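Local atomic coordinates of glucosidase (Croceicoccus marinus, PDB entry 5Z3K), a protein that probably hydrolyses O-glycosidic bonds as a beta-glucosidase of glycoside hydrolase family 39. Residues D279-L284 / N328-A333; N232-M237 / S375-P380; G209-V214 / A248-Y253; A198-E203 / L224-Y229; I133-V138 / V183-P188. All coordinates share one frame; numbering follows the deposited sequence.

Overall arrangement
The chain joins an eight-stranded (β/α)8 barrel to a mixed β-sheet region. Contacts 1 to 4 are buried; contact 5, between two outer helices of the barrel, is only partly so. In contact 4 the loop after strand 191-197 packs on the adjoining strand 223-229, and the helices of contact 3 rest, through F210, L211 and V250, on L224 of that same strand. Contact 1 lies among the barrel's helices and contact 2 at the junction with the β-sheet region; helix 277-291 links them, A282 O meeting S375 OG and F283 touching 232-237. Contacts 1, 3 and 4 are packing without a hydrogen bond between their segments; contact 2 adds a tyrosine hydroxyl bond, and contact 5 is edged by charges.

Contact 1 of 5, residues D279-L284 / N328-A333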
# COMPACT_ATOMS: atom_id res chain seq x y z
N ASP A 279 -7.63 0.04 -17.39
CA ASP A 279 -8.54 0.71 -16.46
C ASP A 279 -7.98 0.70 -15.04
O ASP A 279 -7.98 1.72 -14.34
CB ASP A 279 -9.91 0.02 -16.46
CG ASP A 279 -10.68 0.22 -17.75
OD1 ASP A 279 -10.26 1.05 -18.57
OD2 ASP A 279 -11.71 -0.46 -17.92
N ASN A 280 -7.51 -0.47 -14.62
CA ASN A 280 -6.97 -0.65 -13.27
C ASN A 280 -5.73 0.21 -13.06
O ASN A 280 -5.58 0.84 -12.01
CB ASN A 280 -6.66 -2.13 -13.05
CG ASN A 280 -6.45 -2.49 -11.58
OD1 ASN A 280 -5.66 -1.86 -10.88
ND2 ASN A 280 -7.14 -3.53 -11.11
N ALA A 281 -4.84 0.24 -14.06
CA ALA A 281 -3.65 1.08 -14.00
C ALA A 281 -4.01 2.55 -13.78
O ALA A 281 -3.42 3.22 -12.92
CB ALA A 281 -2.85 0.93 -15.30
N ALA A 282 -4.96 3.06 -14.55
CA ALA A 282 -5.36 4.45 -14.38
C ALA A 282 -5.99 4.67 -13.01
O ALA A 282 -5.78 5.70 -12.38
CB ALA A 282 -6.31 4.88 -15.50
N PHE A 283 -6.77 3.69 -12.55
CA PHE A 283 -7.37 3.79 -11.22
C PHE A 283 -6.30 3.91 -10.15
O PHE A 283 -6.39 4.78 -9.27
CB PHE A 283 -8.26 2.57 -10.94
CG PHE A 283 -8.86 2.55 -9.55
CD1 PHE A 283 -8.13 2.10 -8.45
CD2 PHE A 283 -10.18 2.97 -9.34
CE1 PHE A 283 -8.70 2.09 -7.16
CE2 PHE A 283 -10.75 2.95 -8.08
CZ PHE A 283 -10.01 2.52 -6.98
N LEU A 284 -5.30 3.02 -10.17
CA LEU A 284 -4.36 3.01 -9.06
C LEU A 284 -3.49 4.26 -9.07
O LEU A 284 -3.13 4.77 -7.99
CB LEU A 284 -3.54 1.72 -9.06
CG LEU A 284 -2.37 1.55 -10.01
CD1 LEU A 284 -1.08 1.97 -9.31
CD2 LEU A 284 -2.30 0.09 -10.48
N ASN A 328 2.90 -5.00 -17.58
CA ASN A 328 1.68 -4.57 -18.25
C ASN A 328 1.43 -3.12 -17.85
O ASN A 328 2.30 -2.45 -17.29
CB ASN A 328 0.52 -5.50 -17.88
CG ASN A 328 0.38 -5.67 -16.38
OD1 ASN A 328 0.65 -4.73 -15.62
ND2 ASN A 328 0.00 -6.87 -15.93
N ALA A 329 0.22 -2.63 -18.12
CA ALA A 329 -0.10 -1.25 -17.77
C ALA A 329 -0.16 -1.05 -16.26
O ALA A 329 0.25 -0.00 -15.75
CB ALA A 329 -1.41 -0.82 -18.43
N ARG A 330 -0.68 -2.04 -15.52
CA ARG A 330 -0.73 -1.90 -14.06
C ARG A 330 0.67 -1.81 -13.47
O ARG A 330 0.94 -0.96 -12.60
CB ARG A 330 -1.49 -3.08 -13.43
CG ARG A 330 -3.01 -2.97 -13.43
CD ARG A 330 -3.64 -4.35 -13.17
NE ARG A 330 -3.43 -5.25 -14.31
CZ ARG A 330 -3.49 -6.57 -14.26
NH1 ARG A 330 -3.76 -7.18 -13.10
NH2 ARG A 330 -3.30 -7.29 -15.36
N THR A 331 1.58 -2.69 -13.89
CA THR A 331 2.94 -2.61 -13.36
C THR A 331 3.62 -1.34 -13.83
O THR A 331 4.47 -0.79 -13.12
CB THR A 331 3.76 -3.85 -13.74
OG1 THR A 331 3.90 -3.94 -15.16
CG2 THR A 331 3.08 -5.13 -13.24
N GLY A 332 3.26 -0.85 -15.02
CA GLY A 332 3.83 0.40 -15.48
C GLY A 332 3.37 1.56 -14.61
O GLY A 332 4.19 2.35 -14.13
N ALA A 333 2.06 1.65 -14.37
CA ALA A 333 1.54 2.70 -13.50
C ALA A 333 2.12 2.60 -12.10
O ALA A 333 2.42 3.61 -11.46
CB ALA A 333 0.01 2.65 -13.45
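A281 sits against A329 and A333 where helix 277-291, in the outer layer of the (β/α)8 barrel between strands 259-266 and 298-301, packs nearly parallel to helix 329-341, which follows the last barrel strand. The crossing angle is -17° and the segment axes are 7.9 Å apart. Small residues permit this spacing: A281 CB touches A329 O at 3.3 Å and lies 3.9 Å from A329 CB and 3.8 Å from A333 CB, while L284 closes the next turn over A333. The flank belongs to R330. From CB the chain turns with CG anti to the carbonyl carbon (chi1 -82°), which lays CG beside A281 N at 3.7 Å. CD follows along N280, passing 3.7 Å from N280 CG; amide and guanidinium planes stand 46° apart, so the two groups do not stack. A bend at chi3 then takes NE to a salt bridge with D277 OD1. Because D277 OD2 also accepts from A329 N, this carboxylate ties the beginnings of both helices together. A capping box closes the start of helix 329-341: N328 N donates to T331 OG1 over 2.8 Å, and T331 N returns a 2.8 Å bond to N328 OD1, almost straight on to the carbonyl.

Contact 2 of 5, residues N232-M237 / S375-P380; sequences NSRDPM and SNYAIP
The ring of Y377 carries this contact, with R234 O at its edge near the ring plane and P236 CD coming in obliquely, 3.5 Å from Y377 CE2. A T-shaped pairing with F283 of helix 277-291 adds an aromatic neighbour. With CG anti to the backbone N (chi1 174°), the ring extends toward 232-237, and its hydroxyl donates to R234 O across 2.6 Å, bent at 135° at the carbonyl and tilted from its plane. I379 works beside it: CD1 lies over one face of the D235 carboxylate, 3.6 Å from CG, while M237 N reaches OD1 from the opposite face and OD2 forms a salt bridge with R413. P380 CD meets R234 CB at 3.9 Å. S233 OG accepts from D235 N, an ST turn that shapes the loop, and also hydrogen-bonds D238 OD2. The loop following barrel strand 223-229 is thereby fastened to the chain leaving strand 369-376, an interface between the (β/α)8 barrel and the neighbouring β-sheet region.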
# COMPACT_ATOMS: atom_id res chain seq x y z
N ASN A 232 -16.96 -2.06 -5.39
CA ASN A 232 -18.35 -1.65 -5.57
C ASN A 232 -18.49 -0.16 -5.89
O ASN A 232 -19.61 0.35 -5.92
CB ASN A 232 -19.17 -2.01 -4.33
CG ASN A 232 -20.66 -1.89 -4.57
OD1 ASN A 232 -21.36 -1.19 -3.84
ND2 ASN A 232 -21.15 -2.55 -5.62
N SER A 233 -17.38 0.53 -6.15
CA SER A 233 -17.43 1.95 -6.50
C SER A 233 -16.60 2.26 -7.75
O SER A 233 -16.93 3.17 -8.53
CB SER A 233 -16.93 2.81 -5.33
OG SER A 233 -15.50 2.88 -5.31
N ARG A 234 -15.52 1.50 -7.94
CA ARG A 234 -14.47 1.82 -8.91
C ARG A 234 -14.05 3.29 -8.83
O ARG A 234 -13.70 3.88 -9.85
CB ARG A 234 -14.88 1.48 -10.35
CG ARG A 234 -15.40 0.07 -10.57
CD ARG A 234 -14.52 -0.98 -9.97
NE ARG A 234 -14.13 -1.95 -10.98
CZ ARG A 234 -14.46 -3.24 -10.95
NH1 ARG A 234 -15.18 -3.72 -9.96
NH2 ARG A 234 -14.05 -4.03 -11.92
N ASP A 235 -14.11 3.89 -7.64
CA ASP A 235 -13.87 5.32 -7.46
C ASP A 235 -12.54 5.52 -6.74
O ASP A 235 -12.43 5.15 -5.56
CB ASP A 235 -15.02 5.96 -6.66
CG ASP A 235 -14.94 7.48 -6.59
OD1 ASP A 235 -13.90 8.05 -6.99
OD2 ASP A 235 -15.94 8.12 -6.14
N PRO A 236 -11.52 6.08 -7.40
CA PRO A 236 -10.21 6.23 -6.73
C PRO A 236 -10.23 7.20 -5.57
O PRO A 236 -9.27 7.23 -4.79
CB PRO A 236 -9.29 6.71 -7.86
CG PRO A 236 -10.22 7.40 -8.83
CD PRO A 236 -11.50 6.60 -8.78
N MSE A 237 -11.30 7.98 -5.42
CA MSE A 237 -11.45 8.89 -4.29
C MSE A 237 -11.71 8.14 -2.97
O MSE A 237 -11.47 8.70 -1.90
CB MSE A 237 -12.58 9.89 -4.57
CG MSE A 237 -12.68 11.06 -3.57
SE MSE A 237 -11.04 12.15 -3.42
CE MSE A 237 -11.07 13.05 -5.17
N SER A 375 -2.94 10.97 -14.47
CA SER A 375 -3.81 9.84 -14.78
C SER A 375 -5.15 10.36 -15.28
O SER A 375 -5.72 11.27 -14.68
CB SER A 375 -4.03 8.93 -13.57
OG SER A 375 -4.87 7.82 -13.91
N ASN A 376 -5.63 9.77 -16.37
CA ASN A 376 -6.94 10.07 -16.92
C ASN A 376 -7.81 8.84 -16.69
O ASN A 376 -7.78 7.88 -17.48
CB ASN A 376 -6.83 10.42 -18.41
CG ASN A 376 -8.10 11.04 -18.96
OD1 ASN A 376 -9.04 11.31 -18.21
ND2 ASN A 376 -8.13 11.27 -20.27
N TYR A 377 -8.58 8.85 -15.60
CA TYR A 377 -9.39 7.72 -15.19
C TYR A 377 -10.87 8.11 -15.18
O TYR A 377 -11.23 9.17 -14.67
CB TYR A 377 -8.99 7.22 -13.79
CG TYR A 377 -9.94 6.14 -13.30
CD1 TYR A 377 -9.79 4.83 -13.73
CD2 TYR A 377 -11.02 6.45 -12.48
CE1 TYR A 377 -10.67 3.85 -13.32
CE2 TYR A 377 -11.91 5.48 -12.08
CZ TYR A 377 -11.72 4.18 -12.51
OH TYR A 377 -12.60 3.19 -12.11
N ALA A 378 -11.72 7.22 -15.69
CA ALA A 378 -13.16 7.46 -15.73
C ALA A 378 -13.89 6.40 -14.92
O ALA A 378 -13.74 5.20 -15.19
CB ALA A 378 -13.67 7.47 -17.18
N ILE A 379 -14.65 6.83 -13.92
CA ILE A 379 -15.56 5.91 -13.24
C ILE A 379 -16.57 5.39 -14.26
O ILE A 379 -17.18 6.20 -14.98
CB ILE A 379 -16.29 6.61 -12.08
CG1 ILE A 379 -15.31 7.03 -10.98
CG2 ILE A 379 -17.38 5.72 -11.51
CD1 ILE A 379 -15.89 8.08 -10.03
N PRO A 380 -16.77 4.08 -14.39
CA PRO A 380 -17.76 3.59 -15.36
C PRO A 380 -19.17 4.03 -14.99
O PRO A 380 -19.52 4.19 -13.81
CB PRO A 380 -17.60 2.06 -15.28
CG PRO A 380 -16.19 1.86 -14.76
CD PRO A 380 -15.97 2.99 -13.80

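Contact 3 of 5, residues G209-V214 / A248-Y253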
# COMPACT_ATOMS: atom_id res chain seq x y z
N GLY A 209 -14.64 -1.62 19.76
CA GLY A 209 -14.21 -2.49 20.85
C GLY A 209 -12.70 -2.59 20.98
O GLY A 209 -12.17 -2.70 22.10
N PHE A 210 -11.99 -2.56 19.85
CA PHE A 210 -10.53 -2.55 19.89
C PHE A 210 -9.99 -1.23 20.44
O PHE A 210 -9.14 -1.22 21.33
CB PHE A 210 -9.98 -2.83 18.48
CG PHE A 210 -8.49 -2.91 18.42
CD1 PHE A 210 -7.81 -3.97 19.02
CD2 PHE A 210 -7.75 -1.93 17.77
CE1 PHE A 210 -6.44 -4.05 18.97
CE2 PHE A 210 -6.37 -2.00 17.72
CZ PHE A 210 -5.72 -3.07 18.32
N LEU A 211 -10.48 -0.11 19.90
CA LEU A 211 -10.05 1.20 20.39
C LEU A 211 -10.38 1.38 21.87
O LEU A 211 -9.60 1.96 22.63
CB LEU A 211 -10.70 2.30 19.56
CG LEU A 211 -10.12 2.42 18.15
CD1 LEU A 211 -11.08 3.17 17.23
CD2 LEU A 211 -8.77 3.12 18.23
N ASP A 212 -11.55 0.89 22.29
CA ASP A 212 -11.93 1.00 23.70
C ASP A 212 -10.96 0.21 24.58
O ASP A 212 -10.56 0.69 25.65
CB ASP A 212 -13.37 0.52 23.89
CG ASP A 212 -13.82 0.60 25.35
OD1 ASP A 212 -13.91 1.72 25.90
OD2 ASP A 212 -14.10 -0.46 25.95
N TYR A 213 -10.56 -0.98 24.13
CA TYR A 213 -9.67 -1.82 24.93
C TYR A 213 -8.30 -1.17 25.10
O TYR A 213 -7.77 -1.11 26.22
CB TYR A 213 -9.52 -3.20 24.30
CG TYR A 213 -8.48 -4.04 25.01
CD1 TYR A 213 -7.15 -4.02 24.61
CD2 TYR A 213 -8.83 -4.85 26.09
CE1 TYR A 213 -6.19 -4.78 25.27
CE2 TYR A 213 -7.89 -5.61 26.75
CZ TYR A 213 -6.57 -5.56 26.34
OH TYR A 213 -5.62 -6.32 27.00
N VAL A 214 -7.68 -0.73 24.00
CA VAL A 214 -6.34 -0.17 24.11
C VAL A 214 -6.36 1.13 24.91
O VAL A 214 -5.38 1.47 25.58
CB VAL A 214 -5.71 0.03 22.71
CG1 VAL A 214 -5.42 -1.32 22.08
CG2 VAL A 214 -6.61 0.84 21.81
N ALA A 248 -11.72 10.30 12.21
CA ALA A 248 -12.67 10.85 13.19
C ALA A 248 -12.96 9.86 14.32
O ALA A 248 -13.11 10.27 15.48
CB ALA A 248 -13.96 11.25 12.49
N ILE A 249 -13.08 8.57 14.01
CA ILE A 249 -13.36 7.58 15.05
C ILE A 249 -12.15 7.38 15.95
O ILE A 249 -12.28 7.28 17.18
CB ILE A 249 -13.82 6.25 14.42
CG1 ILE A 249 -15.17 6.43 13.74
CG2 ILE A 249 -13.89 5.14 15.46
CD1 ILE A 249 -15.44 5.38 12.72
N VAL A 250 -10.96 7.33 15.36
CA VAL A 250 -9.75 7.18 16.16
C VAL A 250 -9.55 8.39 17.07
O VAL A 250 -9.19 8.25 18.24
CB VAL A 250 -8.53 6.94 15.24
CG1 VAL A 250 -7.25 6.97 16.04
CG2 VAL A 250 -8.69 5.60 14.52
N ASP A 251 -9.78 9.60 16.54
CA ASP A 251 -9.63 10.79 17.38
C ASP A 251 -10.64 10.79 18.52
O ASP A 251 -10.34 11.28 19.62
CB ASP A 251 -9.80 12.05 16.54
CG ASP A 251 -8.61 12.35 15.64
OD1 ASP A 251 -7.52 11.76 15.81
OD2 ASP A 251 -8.79 13.20 14.75
N LYS A 252 -11.79 10.25 18.29
CA LYS A 252 -12.85 10.22 19.27
C LYS A 252 -12.41 9.48 20.51
O LYS A 252 -12.87 9.76 21.53
CB LYS A 252 -14.07 9.64 18.65
CG LYS A 252 -15.29 9.43 19.51
CD LYS A 252 -16.25 8.47 18.84
CE LYS A 252 -16.81 9.11 17.60
NZ LYS A 252 -17.60 8.25 16.70
N TYR A 253 -11.56 8.49 20.38
CA TYR A 253 -11.02 7.76 21.51
C TYR A 253 -9.75 8.38 22.07
O TYR A 253 -9.05 7.74 22.86
CB TYR A 253 -10.77 6.30 21.14
CG TYR A 253 -12.06 5.51 21.02
CD1 TYR A 253 -12.82 5.57 19.87
CD2 TYR A 253 -12.52 4.74 22.08
CE1 TYR A 253 -14.01 4.88 19.76
CE2 TYR A 253 -13.71 4.03 21.98
CZ TYR A 253 -14.45 4.11 20.81
OH TYR A 253 -15.63 3.42 20.69
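L211 and Y253 each turn CG anti to their own carbonyl carbon, to different effect: in Y253 (chi1 -74°) this swings the ring under L211 CB, and in L211 (chi1 -72°) it sends CG and the methyls on toward helix 238-252. The result is a CH-pi contact: L211 CB stands over the centre of the Y253 ring, 3.8 Å from the centroid and only 13° off the ring normal. The two branches of the leucine then part. CD1 passes 4.0 Å from Y253 CD1 and finds I249 CG2 at 3.9 Å and V250 CG2 at 4.4 Å, whereas CD2 packs on L224 of strand 223-229. D212 approaches the ring obliquely with its backbone N, 3.8 Å from Y253 CE2, while I249 O lies in the ring plane at the edge. Y253 itself comes just after helix 238-252, where its N still bonds to V250 O over 3.2 Å; the flat group thus hangs from the helix end and turns back across L211. Beneath the contact, V250 and F210 reach L224 too. Helix 208-216, strand 223-229 and helix 238-252 follow one another in the chain, so this is packing between consecutive outer helices over their intervening strand, as expected of a (β/α)8 TIM barrel.

Contact 4 of 5, residues A198-E203 / L224-Y229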
# COMPACT_ATOMS: atom_id res chain seq x y z
N ALA A 198 -11.17 -4.96 8.46
CA ALA A 198 -11.61 -5.26 7.11
C ALA A 198 -12.78 -4.39 6.67
O ALA A 198 -12.90 -4.08 5.48
CB ALA A 198 -12.00 -6.73 6.99
N PHE A 199 -13.65 -4.01 7.61
CA PHE A 199 -14.88 -3.28 7.31
C PHE A 199 -14.87 -1.95 8.07
O PHE A 199 -15.61 -1.78 9.04
CB PHE A 199 -16.11 -4.12 7.68
CG PHE A 199 -16.13 -5.48 7.03
CD1 PHE A 199 -15.68 -5.66 5.73
CD2 PHE A 199 -16.60 -6.58 7.72
CE1 PHE A 199 -15.71 -6.90 5.13
CE2 PHE A 199 -16.63 -7.82 7.13
CZ PHE A 199 -16.18 -7.99 5.83
N PRO A 200 -14.05 -0.98 7.62
CA PRO A 200 -13.79 0.21 8.46
C PRO A 200 -14.96 1.15 8.64
O PRO A 200 -14.87 2.04 9.49
CB PRO A 200 -12.64 0.91 7.73
CG PRO A 200 -12.76 0.45 6.31
CD PRO A 200 -13.23 -0.98 6.40
N LEU A 201 -16.04 1.02 7.87
CA LEU A 201 -17.24 1.82 8.13
C LEU A 201 -18.29 1.02 8.90
O LEU A 201 -19.47 1.42 8.92
CB LEU A 201 -17.84 2.35 6.83
CG LEU A 201 -16.95 3.25 5.95
CD1 LEU A 201 -17.72 3.75 4.73
CD2 LEU A 201 -16.38 4.42 6.75
N ASN A 202 -17.90 -0.08 9.53
CA ASN A 202 -18.81 -0.93 10.31
C ASN A 202 -18.41 -0.86 11.77
O ASN A 202 -17.26 -1.16 12.11
CB ASN A 202 -18.78 -2.38 9.82
CG ASN A 202 -19.59 -2.60 8.56
OD1 ASN A 202 -19.22 -2.14 7.48
ND2 ASN A 202 -20.69 -3.33 8.67
N GLU A 203 -19.35 -0.49 12.64
CA GLU A 203 -19.07 -0.56 14.07
C GLU A 203 -18.95 -2.01 14.50
O GLU A 203 -19.54 -2.91 13.89
CB GLU A 203 -20.17 0.15 14.87
CG GLU A 203 -21.50 -0.59 14.85
CD GLU A 203 -22.61 0.21 15.50
OE1 GLU A 203 -22.32 1.24 16.15
OE2 GLU A 203 -23.78 -0.19 15.36
N LEU A 224 -3.35 2.74 13.62
CA LEU A 224 -4.57 1.96 13.44
C LEU A 224 -4.60 1.52 11.98
O LEU A 224 -4.62 2.37 11.08
CB LEU A 224 -5.80 2.79 13.81
CG LEU A 224 -7.19 2.15 14.02
CD1 LEU A 224 -7.83 1.72 12.69
CD2 LEU A 224 -7.16 1.01 15.03
N SER A 225 -4.59 0.22 11.74
CA SER A 225 -4.52 -0.29 10.38
C SER A 225 -5.88 -0.80 9.92
O SER A 225 -6.68 -1.31 10.72
CB SER A 225 -3.44 -1.37 10.27
OG SER A 225 -3.80 -2.51 11.03
N TRP A 226 -6.16 -0.62 8.63
CA TRP A 226 -7.47 -0.91 8.05
C TRP A 226 -7.30 -1.13 6.55
O TRP A 226 -6.22 -0.88 5.99
CB TRP A 226 -8.46 0.23 8.33
CG TRP A 226 -7.93 1.58 7.93
CD1 TRP A 226 -7.03 2.33 8.62
CD2 TRP A 226 -8.26 2.33 6.75
NE1 TRP A 226 -6.77 3.50 7.94
CE2 TRP A 226 -7.50 3.52 6.78
CE3 TRP A 226 -9.10 2.10 5.65
CZ2 TRP A 226 -7.59 4.50 5.78
CZ3 TRP A 226 -9.17 3.07 4.65
CH2 TRP A 226 -8.41 4.25 4.73
N MSE A 227 -8.37 -1.57 5.90
CA MSE A 227 -8.31 -1.89 4.46
C MSE A 227 -9.47 -1.29 3.68
O MSE A 227 -10.52 -0.98 4.26
CB MSE A 227 -8.28 -3.40 4.24
CG MSE A 227 -9.64 -4.09 4.06
SE MSE A 227 -9.26 -6.02 3.85
CE MSE A 227 -8.15 -5.98 5.40
N TRP A 228 -9.29 -1.14 2.37
CA TRP A 228 -10.38 -0.69 1.51
C TRP A 228 -10.12 -1.14 0.07
O TRP A 228 -8.99 -1.07 -0.41
CB TRP A 228 -10.57 0.83 1.55
CG TRP A 228 -11.90 1.15 0.97
CD1 TRP A 228 -12.17 1.65 -0.27
CD2 TRP A 228 -13.16 0.90 1.60
NE1 TRP A 228 -13.54 1.76 -0.44
CE2 TRP A 228 -14.16 1.29 0.69
CE3 TRP A 228 -13.54 0.38 2.84
CZ2 TRP A 228 -15.52 1.19 0.99
CZ3 TRP A 228 -14.88 0.28 3.14
CH2 TRP A 228 -15.86 0.69 2.22
N TYR A 229 -11.18 -1.58 -0.61
CA TYR A 229 -11.12 -1.95 -2.01
C TYR A 229 -12.19 -1.19 -2.79
O TYR A 229 -13.24 -0.85 -2.25
CB TYR A 229 -11.36 -3.45 -2.22
CG TYR A 229 -10.41 -4.36 -1.48
CD1 TYR A 229 -9.08 -4.48 -1.88
CD2 TYR A 229 -10.85 -5.12 -0.40
CE1 TYR A 229 -8.21 -5.33 -1.21
CE2 TYR A 229 -9.99 -5.97 0.27
CZ TYR A 229 -8.67 -6.07 -0.13
OH TYR A 229 -7.83 -6.92 0.55
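P200 wedges against strand 223-229 where the loop after strand 191-197 leaves the (β/α)8 barrel, the loop being folded as a type I turn from F199 to N202. Among side chains, the proline ring comes closest to W228: CG lies 3.6 Å from W228 CE3, and CD sits in the plane of the indole at its edge. From the other tryptophan, W226 CE3 comes to 4.1 Å of the same P200 CG. L201 adds only a looser touch, its CD1 4.4 Å from W228 CH2. The indole NH of W228 is used by D238 OD2. A second patch joins A198 to the selenomethionine M227. Its CG rests 3.6 Å from A198 O and its SE 4.2 Å from A198 CB; a bend at chi3 (50°) then puts CE 3.9 Å from A198 CA. A198 N and F199 N bond to the two carboxylate oxygens of D159, OD1 and OD2 respectively. Strand and loop come together without any polar bond between them, and the cost falls on one backbone oxygen: M227 O is buried with no partner in the model, covered by P200 CG at 3.4 Å.

Contact 5 of 5, residues I133-V138 / V183-P188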
# COMPACT_ATOMS: atom_id res chain seq x y z
N ILE A 133 11.26 -12.98 18.02
CA ILE A 133 11.15 -12.68 16.60
C ILE A 133 11.53 -11.23 16.36
O ILE A 133 12.27 -10.90 15.42
CB ILE A 133 9.73 -12.99 16.09
CG1 ILE A 133 9.51 -14.51 16.08
CG2 ILE A 133 9.48 -12.37 14.70
CD1 ILE A 133 8.07 -14.91 16.04
N VAL A 134 11.05 -10.33 17.22
CA VAL A 134 11.38 -8.92 17.08
C VAL A 134 12.87 -8.70 17.30
O VAL A 134 13.52 -7.97 16.55
CB VAL A 134 10.54 -8.07 18.05
CG1 VAL A 134 10.95 -6.60 17.99
CG2 VAL A 134 9.05 -8.20 17.72
N ARG A 135 13.44 -9.35 18.32
CA ARG A 135 14.87 -9.22 18.58
C ARG A 135 15.70 -9.77 17.43
O ARG A 135 16.80 -9.27 17.15
CB ARG A 135 15.24 -9.93 19.88
CG ARG A 135 14.82 -9.17 21.12
CD ARG A 135 15.31 -9.85 22.41
NE ARG A 135 14.79 -9.13 23.57
CZ ARG A 135 15.23 -7.94 23.97
NH1 ARG A 135 16.22 -7.34 23.32
NH2 ARG A 135 14.68 -7.34 25.02
N HIS A 136 15.21 -10.81 16.76
CA HIS A 136 15.92 -11.34 15.61
C HIS A 136 15.98 -10.32 14.48
O HIS A 136 17.01 -10.20 13.80
CB HIS A 136 15.26 -12.64 15.14
CG HIS A 136 15.85 -13.20 13.90
ND1 HIS A 136 17.05 -13.90 13.88
CD2 HIS A 136 15.42 -13.18 12.62
CE1 HIS A 136 17.32 -14.28 12.65
NE2 HIS A 136 16.34 -13.85 11.86
N TYR A 137 14.91 -9.55 14.26
CA TYR A 137 14.89 -8.63 13.14
C TYR A 137 15.29 -7.20 13.51
O TYR A 137 15.46 -6.38 12.60
CB TYR A 137 13.51 -8.64 12.47
CG TYR A 137 13.33 -9.94 11.71
CD1 TYR A 137 14.14 -10.24 10.62
CD2 TYR A 137 12.41 -10.90 12.14
CE1 TYR A 137 14.01 -11.43 9.94
CE2 TYR A 137 12.28 -12.10 11.46
CZ TYR A 137 13.08 -12.37 10.36
OH TYR A 137 12.98 -13.58 9.70
N VAL A 138 15.46 -6.89 14.80
CA VAL A 138 15.80 -5.55 15.24
C VAL A 138 17.16 -5.48 15.93
O VAL A 138 17.92 -4.53 15.72
CB VAL A 138 14.70 -4.96 16.15
CG1 VAL A 138 15.12 -3.60 16.69
CG2 VAL A 138 13.37 -4.85 15.38
N VAL A 183 7.05 -5.89 21.59
CA VAL A 183 7.71 -4.98 20.65
C VAL A 183 8.35 -3.83 21.41
O VAL A 183 9.52 -3.47 21.17
CB VAL A 183 6.70 -4.48 19.60
CG1 VAL A 183 7.23 -3.24 18.89
CG2 VAL A 183 6.36 -5.59 18.61
N LYS A 184 7.61 -3.22 22.34
CA LYS A 184 8.12 -2.06 23.05
C LYS A 184 9.23 -2.44 24.02
O LYS A 184 10.12 -1.63 24.29
CB LYS A 184 6.98 -1.37 23.79
CG LYS A 184 5.93 -0.76 22.87
CD LYS A 184 6.54 0.32 21.99
CE LYS A 184 5.46 1.14 21.30
NZ LYS A 184 6.07 2.20 20.47
N ARG A 185 9.20 -3.66 24.56
CA ARG A 185 10.28 -4.13 25.41
C ARG A 185 11.59 -4.23 24.63
O ARG A 185 12.67 -3.94 25.16
CB ARG A 185 9.90 -5.48 26.02
CG ARG A 185 10.96 -6.13 26.91
CD ARG A 185 10.40 -7.41 27.53
NE ARG A 185 9.05 -7.20 28.08
CZ ARG A 185 7.98 -7.93 27.77
NH1 ARG A 185 8.06 -8.94 26.91
NH2 ARG A 185 6.81 -7.65 28.34
N VAL A 186 11.52 -4.62 23.35
CA VAL A 186 12.74 -4.75 22.57
C VAL A 186 13.32 -3.38 22.25
O VAL A 186 14.53 -3.15 22.39
CB VAL A 186 12.47 -5.56 21.29
CG1 VAL A 186 13.70 -5.52 20.37
CG2 VAL A 186 12.07 -6.98 21.64
N ASP A 187 12.47 -2.46 21.85
CA ASP A 187 12.89 -1.13 21.44
C ASP A 187 11.68 -0.20 21.46
O ASP A 187 10.76 -0.36 20.64
CB ASP A 187 13.53 -1.19 20.06
CG ASP A 187 14.04 0.16 19.57
OD1 ASP A 187 14.00 1.15 20.33
OD2 ASP A 187 14.47 0.22 18.41
N PRO A 188 11.64 0.77 22.37
CA PRO A 188 10.50 1.70 22.41
C PRO A 188 10.31 2.48 21.12
O PRO A 188 9.20 2.97 20.88
CB PRO A 188 10.86 2.64 23.58
CG PRO A 188 11.81 1.87 24.42
CD PRO A 188 12.58 0.98 23.49
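V186 is gripped between V134 and R135, and here the packing is tight: V134 CG1 lies 3.8 Å from V186 CB, and R135 CG approaches V186 CG2 to 3.6 Å. On the inner side V134 CG2 meets V183 CG2 at 3.9 Å, the two valines crossing at about a right angle above W152 of strand 151-154. V138 is a looser part of this buried patch, its CB 4.4 Å from V186 CG1. The solvent side is made by R135, R185 and D187. R135, extended from CG to NE, lays its guanidinium over V186, whose CG2 sits 3.9 Å above the plane and off towards the rim, while R135 NH2 is still 4.0 Å from R185 O. R185 NH2 reaches E127. Helices 123-138 and 169-186 of the barrel's outer layer are therefore joined by a valine core under a charged lid, in which E131, with OE2 to R135 NH2 and OE1 to R185 NH1, bridges the two arginines and so links the helices through charge above the valines.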